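LacI family sugar-binding transcriptional regulator (Enterococcus faecalis V583, PDB 4RK0) binds alpha-D-ribofuranose in the cleft of a periplasmic-binding-protein-like fold and, like LacI relatives, probably regulates transcription by binding DNA. Local coordinates at residues A[211-216]-A[260-265]; A[54-59]-A[71-76]. All blocks are in the same frame, centred on the assembly; numbering follows the deposited sequence.

Contact 1 of 2, residues A[211-216]-A[260-265]; sequences IGYDNV and LPVQLI. With RIB (alpha-D-ribofuranose), chain E.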
loop_
_atom_site.group_PDB
_atom_site.type_symbol
_atom_site.label_atom_id
_atom_site.label_comp_id
_atom_site.label_asym_id
_atom_site.label_seq_id
_atom_site.Cartn_x
_atom_site.Cartn_y
_atom_site.Cartn_z
ATOM N N ILE A 211 15.314 6.660 13.705
ATOM C CA ILE A 211 14.488 5.510 14.071
ATOM C C ILE A 211 13.033 5.820 13.732
ATOM O O ILE A 211 12.507 6.912 14.068
ATOM C CB ILE A 211 14.602 5.127 15.580
ATOM C CG1 ILE A 211 13.710 3.919 15.912
ATOM C CG2 ILE A 211 14.238 6.294 16.483
ATOM C CD1 ILE A 211 14.144 3.201 17.181
ATOM N N GLY A 212 12.402 4.852 13.072
ATOM C CA GLY A 212 11.049 4.918 12.636
ATOM C C GLY A 212 10.045 4.246 13.552
ATOM O O GLY A 212 10.358 3.899 14.678
ATOM N N TYR A 213 8.831 4.046 13.039
ATOM C CA TYR A 213 7.818 3.299 13.727
ATOM C C TYR A 213 6.861 2.575 12.754
ATOM O O TYR A 213 6.281 3.188 11.850
ATOM C CB TYR A 213 7.057 4.239 14.654
ATOM C CG TYR A 213 6.444 3.565 15.868
ATOM C CD1 TYR A 213 5.306 2.763 15.752
ATOM C CD2 TYR A 213 6.974 3.754 17.138
ATOM C CE1 TYR A 213 4.745 2.141 16.868
ATOM C CE2 TYR A 213 6.376 3.171 18.258
ATOM C CZ TYR A 213 5.271 2.351 18.101
ATOM O OH TYR A 213 4.687 1.717 19.194
ATOM N N ASP A 214 6.736 1.272 12.957
ATOM C CA ASP A 214 5.755 0.353 12.331
ATOM C C ASP A 214 6.398 -0.949 11.864
ATOM O O ASP A 214 5.811 -2.021 11.982
ATOM C CB ASP A 214 5.001 0.904 11.128
ATOM C CG ASP A 214 3.942 1.963 11.473
ATOM O OD1 ASP A 214 3.498 2.044 12.642
ATOM O OD2 ASP A 214 3.476 2.641 10.516
ATOM N N ASN A 215 7.558 -0.816 11.259
ATOM C CA ASN A 215 8.216 -1.897 10.554
ATOM C C ASN A 215 7.479 -2.352 9.340
ATOM O O ASN A 215 7.320 -3.536 9.114
ATOM C CB ASN A 215 8.507 -3.066 11.463
ATOM C CG ASN A 215 9.484 -4.063 10.843
ATOM O OD1 ASN A 215 10.414 -3.678 10.174
ATOM N ND2 ASN A 215 9.252 -5.340 11.065
ATOM N N VAL A 216 7.106 -1.402 8.502
ATOM C CA VAL A 216 6.448 -1.745 7.249
ATOM C C VAL A 216 7.515 -2.428 6.365
ATOM O O VAL A 216 8.706 -2.367 6.644
ATOM C CB VAL A 216 5.813 -0.517 6.537
ATOM C CG1 VAL A 216 4.713 0.134 7.400
ATOM C CG2 VAL A 216 6.853 0.527 6.165
ATOM N N LEU A 260 -1.575 -5.626 22.058
ATOM C CA LEU A 260 -0.509 -6.434 21.468
ATOM C C LEU A 260 0.836 -5.734 21.656
ATOM O O LEU A 260 0.922 -4.470 21.569
ATOM C CB LEU A 260 -0.793 -6.708 19.980
ATOM C CG LEU A 260 -2.122 -7.377 19.614
ATOM C CD1 LEU A 260 -2.164 -7.683 18.126
ATOM C CD2 LEU A 260 -2.372 -8.651 20.394
ATOM N N PRO A 261 1.898 -6.518 21.901
ATOM C CA PRO A 261 3.215 -5.978 22.167
ATOM C C PRO A 261 3.947 -5.479 20.906
ATOM O O PRO A 261 3.556 -5.794 19.804
ATOM C CB PRO A 261 3.958 -7.178 22.761
ATOM C CG PRO A 261 3.399 -8.316 21.991
ATOM C CD PRO A 261 1.929 -8.000 21.863
ATOM N N VAL A 262 4.952 -4.654 21.123
ATOM C CA VAL A 262 5.818 -4.147 20.047
ATOM C C VAL A 262 7.275 -4.468 20.395
ATOM O O VAL A 262 7.585 -4.762 21.551
ATOM C CB VAL A 262 5.626 -2.616 19.827
ATOM C CG1 VAL A 262 4.186 -2.313 19.470
ATOM C CG2 VAL A 262 6.079 -1.782 21.006
ATOM N N GLN A 263 8.182 -4.392 19.420
ATOM C CA GLN A 263 9.626 -4.559 19.701
ATOM C C GLN A 263 10.486 -3.739 18.758
ATOM O O GLN A 263 10.049 -3.394 17.634
ATOM C CB GLN A 263 10.000 -6.025 19.563
ATOM C CG GLN A 263 9.931 -6.504 18.148
ATOM C CD GLN A 263 10.124 -8.000 18.056
ATOM O OE1 GLN A 263 10.981 -8.564 18.731
ATOM N NE2 GLN A 263 9.327 -8.649 17.220
ATOM N N LEU A 264 11.674 -3.410 19.230
ATOM C CA LEU A 264 12.695 -2.731 18.445
ATOM C C LEU A 264 13.301 -3.677 17.419
ATOM O O LEU A 264 13.630 -4.816 17.734
ATOM C CB LEU A 264 13.796 -2.244 19.356
ATOM C CG LEU A 264 15.011 -1.607 18.710
ATOM C CD1 LEU A 264 14.612 -0.345 17.978
ATOM C CD2 LEU A 264 16.065 -1.313 19.779
ATOM N N ILE A 265 13.418 -3.195 16.199
ATOM C CA ILE A 265 14.108 -3.901 15.113
ATOM C C ILE A 265 15.275 -3.072 14.743
ATOM O O ILE A 265 15.103 -2.024 14.148
ATOM C CB ILE A 265 13.243 -4.050 13.857
ATOM C CG1 ILE A 265 11.904 -4.704 14.192
ATOM C CG2 ILE A 265 13.978 -4.908 12.812
ATOM C CD1 ILE A 265 11.999 -6.110 14.735
HETATM O O5 RIB E . 1.943 4.320 10.056
HETATM C C5 RIB E . 0.579 4.703 10.133
HETATM C C4 RIB E . 0.368 5.093 11.531
HETATM O O4 RIB E . -0.941 5.657 11.799
HETATM C C3 RIB E . 0.635 3.727 12.134
HETATM O O3 RIB E . 1.781 3.966 12.953
HETATM C C2 RIB E . -0.717 3.434 12.791
HETATM O O2 RIB E . -0.568 2.983 14.114
HETATM C C1 RIB E . -1.613 4.669 12.594
HETATM O O1 RIB E . -2.185 5.119 13.810
#

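Contact 2 of 2, residues A[54-59]-A[71-76]; sequences EYLTEL and SSEISN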
loop_
_atom_site.group_PDB
_atom_site.type_symbol
_atom_site.label_atom_id
_atom_site.label_comp_id
_atom_site.label_asym_id
_atom_site.label_seq_id
_atom_site.Cartn_x
_atom_site.Cartn_y
_atom_site.Cartn_z
ATOM N N GLU A 54 -19.342 13.280 4.768
ATOM C CA GLU A 54 -20.701 12.895 4.424
ATOM C C GLU A 54 -20.792 11.411 4.090
ATOM O O GLU A 54 -21.779 10.732 4.385
ATOM C CB GLU A 54 -21.206 13.707 3.217
ATOM C CG GLU A 54 -21.308 15.203 3.451
ATOM C CD GLU A 54 -21.666 15.950 2.188
ATOM O OE1 GLU A 54 -22.357 15.377 1.313
ATOM O OE2 GLU A 54 -21.243 17.111 2.069
ATOM N N TYR A 55 -19.761 10.898 3.444
ATOM C CA TYR A 55 -19.778 9.502 3.063
ATOM C C TYR A 55 -19.632 8.601 4.274
ATOM O O TYR A 55 -20.319 7.561 4.370
ATOM C CB TYR A 55 -18.657 9.193 2.086
ATOM C CG TYR A 55 -18.701 7.770 1.633
ATOM C CD1 TYR A 55 -19.633 7.372 0.670
ATOM C CD2 TYR A 55 -17.841 6.810 2.164
ATOM C CE1 TYR A 55 -19.680 6.065 0.226
ATOM C CE2 TYR A 55 -17.895 5.491 1.736
ATOM C CZ TYR A 55 -18.819 5.126 0.765
ATOM O OH TYR A 55 -18.907 3.833 0.289
ATOM N N LEU A 56 -18.742 8.982 5.184
ATOM C CA LEU A 56 -18.573 8.261 6.430
ATOM C C LEU A 56 -19.858 8.232 7.230
ATOM O O LEU A 56 -20.269 7.174 7.666
ATOM C CB LEU A 56 -17.464 8.859 7.309
ATOM C CG LEU A 56 -16.052 8.271 7.212
ATOM C CD1 LEU A 56 -15.550 8.212 5.782
ATOM C CD2 LEU A 56 -15.095 9.072 8.075
ATOM N N THR A 57 -20.487 9.392 7.430
ATOM C CA THR A 57 -21.735 9.445 8.209
ATOM C C THR A 57 -22.841 8.615 7.566
ATOM O O THR A 57 -23.648 8.008 8.266
ATOM C CB THR A 57 -22.199 10.918 8.454
ATOM O OG1 THR A 57 -22.245 11.636 7.214
ATOM C CG2 THR A 57 -21.254 11.611 9.388
ATOM N N GLU A 58 -22.876 8.542 6.245
ATOM C CA GLU A 58 -23.870 7.719 5.571
ATOM C C GLU A 58 -23.505 6.233 5.616
ATOM O O GLU A 58 -24.374 5.362 5.673
ATOM C CB GLU A 58 -24.031 8.170 4.125
ATOM C CG GLU A 58 -25.442 8.045 3.579
ATOM C CD GLU A 58 -25.781 9.171 2.621
ATOM O OE1 GLU A 58 -24.905 9.555 1.816
ATOM O OE2 GLU A 58 -26.922 9.674 2.675
ATOM N N LEU A 59 -22.213 5.936 5.596
ATOM C CA LEU A 59 -21.787 4.549 5.656
ATOM C C LEU A 59 -22.053 3.963 7.034
ATOM O O LEU A 59 -22.615 2.854 7.162
ATOM C CB LEU A 59 -20.334 4.407 5.242
ATOM C CG LEU A 59 -19.844 2.949 5.222
ATOM C CD1 LEU A 59 -20.315 2.214 3.978
ATOM C CD2 LEU A 59 -18.345 2.940 5.283
ATOM N N SER A 71 -10.553 4.810 12.491
ATOM C CA SER A 71 -10.425 6.253 12.191
ATOM C C SER A 71 -11.130 7.058 13.274
ATOM O O SER A 71 -12.234 6.706 13.665
ATOM C CB SER A 71 -11.056 6.547 10.807
ATOM O OG SER A 71 -11.306 7.931 10.600
ATOM N N SER A 72 -10.491 8.128 13.752
ATOM C CA SER A 72 -11.077 9.048 14.752
ATOM C C SER A 72 -12.156 9.981 14.184
ATOM O O SER A 72 -12.765 10.719 14.941
ATOM C CB SER A 72 -9.977 9.919 15.378
ATOM O OG SER A 72 -9.296 10.608 14.341
ATOM N N GLU A 73 -12.370 9.942 12.871
ATOM C CA GLU A 73 -13.434 10.667 12.170
ATOM C C GLU A 73 -14.832 10.122 12.461
ATOM O O GLU A 73 -15.808 10.813 12.238
ATOM C CB GLU A 73 -13.163 10.723 10.652
ATOM C CG GLU A 73 -11.927 11.573 10.326
ATOM C CD GLU A 73 -11.676 11.755 8.836
ATOM O OE1 GLU A 73 -12.515 11.319 8.004
ATOM O OE2 GLU A 73 -10.646 12.372 8.495
ATOM N N ILE A 74 -14.938 8.910 13.009
ATOM C CA ILE A 74 -16.228 8.445 13.537
ATOM C C ILE A 74 -16.310 8.811 15.018
ATOM O O ILE A 74 -15.463 8.407 15.820
ATOM C CB ILE A 74 -16.410 6.941 13.328
ATOM C CG1 ILE A 74 -16.248 6.581 11.844
ATOM C CG2 ILE A 74 -17.772 6.501 13.840
ATOM C CD1 ILE A 74 -17.381 7.029 10.932
ATOM N N SER A 75 -17.309 9.630 15.394
ATOM C CA SER A 75 -17.354 10.151 16.741
ATOM C C SER A 75 -18.075 9.165 17.642
ATOM O O SER A 75 -18.902 8.386 17.180
ATOM C CB SER A 75 -18.096 11.505 16.784
ATOM O OG SER A 75 -19.479 11.304 16.523
ATOM N N ASN A 76 -17.740 9.228 18.921
ATOM C CA ASN A 76 -18.448 8.504 19.973
ATOM C C ASN A 76 -19.936 8.821 19.976
ATOM O O ASN A 76 -20.742 7.920 20.157
ATOM C CB ASN A 76 -17.820 8.784 21.344
ATOM C CG ASN A 76 -16.431 8.178 21.487
ATOM O OD1 ASN A 76 -16.081 7.244 20.766
ATOM N ND2 ASN A 76 -15.631 8.708 22.412
#

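Contact 1 of 2, residues A[211-216]-A[260-265]
I211 and L264 meet methyl to methyl, CD1 of I211 lying 3.7 Å from CD1 of L264, and this is the closest approach between the end of strand 209-211, with the loop that follows it, and strand 257-265. The two side chains cross at about a right angle, and the contact is between the two CD1 methyls. Although CB of L264 points away from 211-216, CG anti to the backbone N (chi1 175°) lets CD1 come back to I211. Two looser approaches follow: the hydroxyl OH of Y213 stands 4.1 Å from CG1 of V262, and ND2 of N215 lies 4.1 Å from CG1 of I265. N215 extends its amide toward the strand with CG anti to the backbone N (chi1 -166°), while its OD1 takes a hydrogen bond from R267, which helps fix the rotation of the amide.

The same loop turns D214 the other way, to the sugar. Its OD1 accepts a hydrogen bond from O3 of the ribose at 2.6 Å. The approach of D214 OD2 to O5 of the ribose, 2.3 Å, is very short and its geometry doubtful. OD1 is also hydrogen-bonded to NE2 of Q231, a residue that binds the ribose as well. In the plane of the Y213 ring, at its edge, lies D214 OD1, and R143, which also hydrogen-bonds the ribose, makes a cation-pi contact with Y213.

The loop follows strand 209-211, at the edge of the four-stranded parallel sheet. Strand 228-230 lies against both partners, with I229 touching Y213 and A230 touching N215 and I265, while helix 109-122 packs on I211 through A116 and on L264 through H119.

Contact 2 of 2, residues A[54-59]-A[71-76]
L56 points its side chain from helix 54-59 at the segment 71-76, where it meets E73 and I74. Its chi1 of -94° lies well away from the usual staggered values, and the side chain divides its contacts: CD2 goes to E73, while CB and CG face I74. CD2 of L56 comes across the glutamate, touching both CB of E73 at 3.6 Å and its OE1 at 3.4 Å. With CG anti to its carbonyl carbon (chi1 -67°) and an extended chain beyond, E73 crosses L56 at about a right angle. I74 brings its CD1 to 4.1 Å from CB of L56, an apolar approach made by the end of the longer branch.

The turn has its own internal bracing. Residues S71 to I74 form a type I beta turn, and S71 OG accepts a hydrogen bond from the backbone N of E73 at 3.2 Å, an ST turn. S75, at the N-cap of helix 76-86, accepts a hydrogen bond on OG from the backbone N of T78.

This loop links strand 66-69 to helix 76-86, while helix 54-59 lies against strand 39-44 through C43 and turns Y55 to Y34 of the second subunit.

In the fold
Contacts 1 and 2 lie on opposite sides of the chain's centre, about 28 Å apart between centres, and share no helix or strand. Contact 1 is partly buried and joins the parallel four-stranded sheet to strand 257-265 of the seven-stranded mixed one. Contact 2 is a buried contact set farther out, within the part of the fold built around the mixed sheet, and its helix also faces the second subunit. Both meet across the segments by side-chain packing. Their polar chemistry differs: in contact 1 it is directed at the bound ribose through a carboxylate, whereas in contact 2 it shapes a turn and caps the N-terminus of a helix, with the side chain of E73 about 12 Å from the bound ribose.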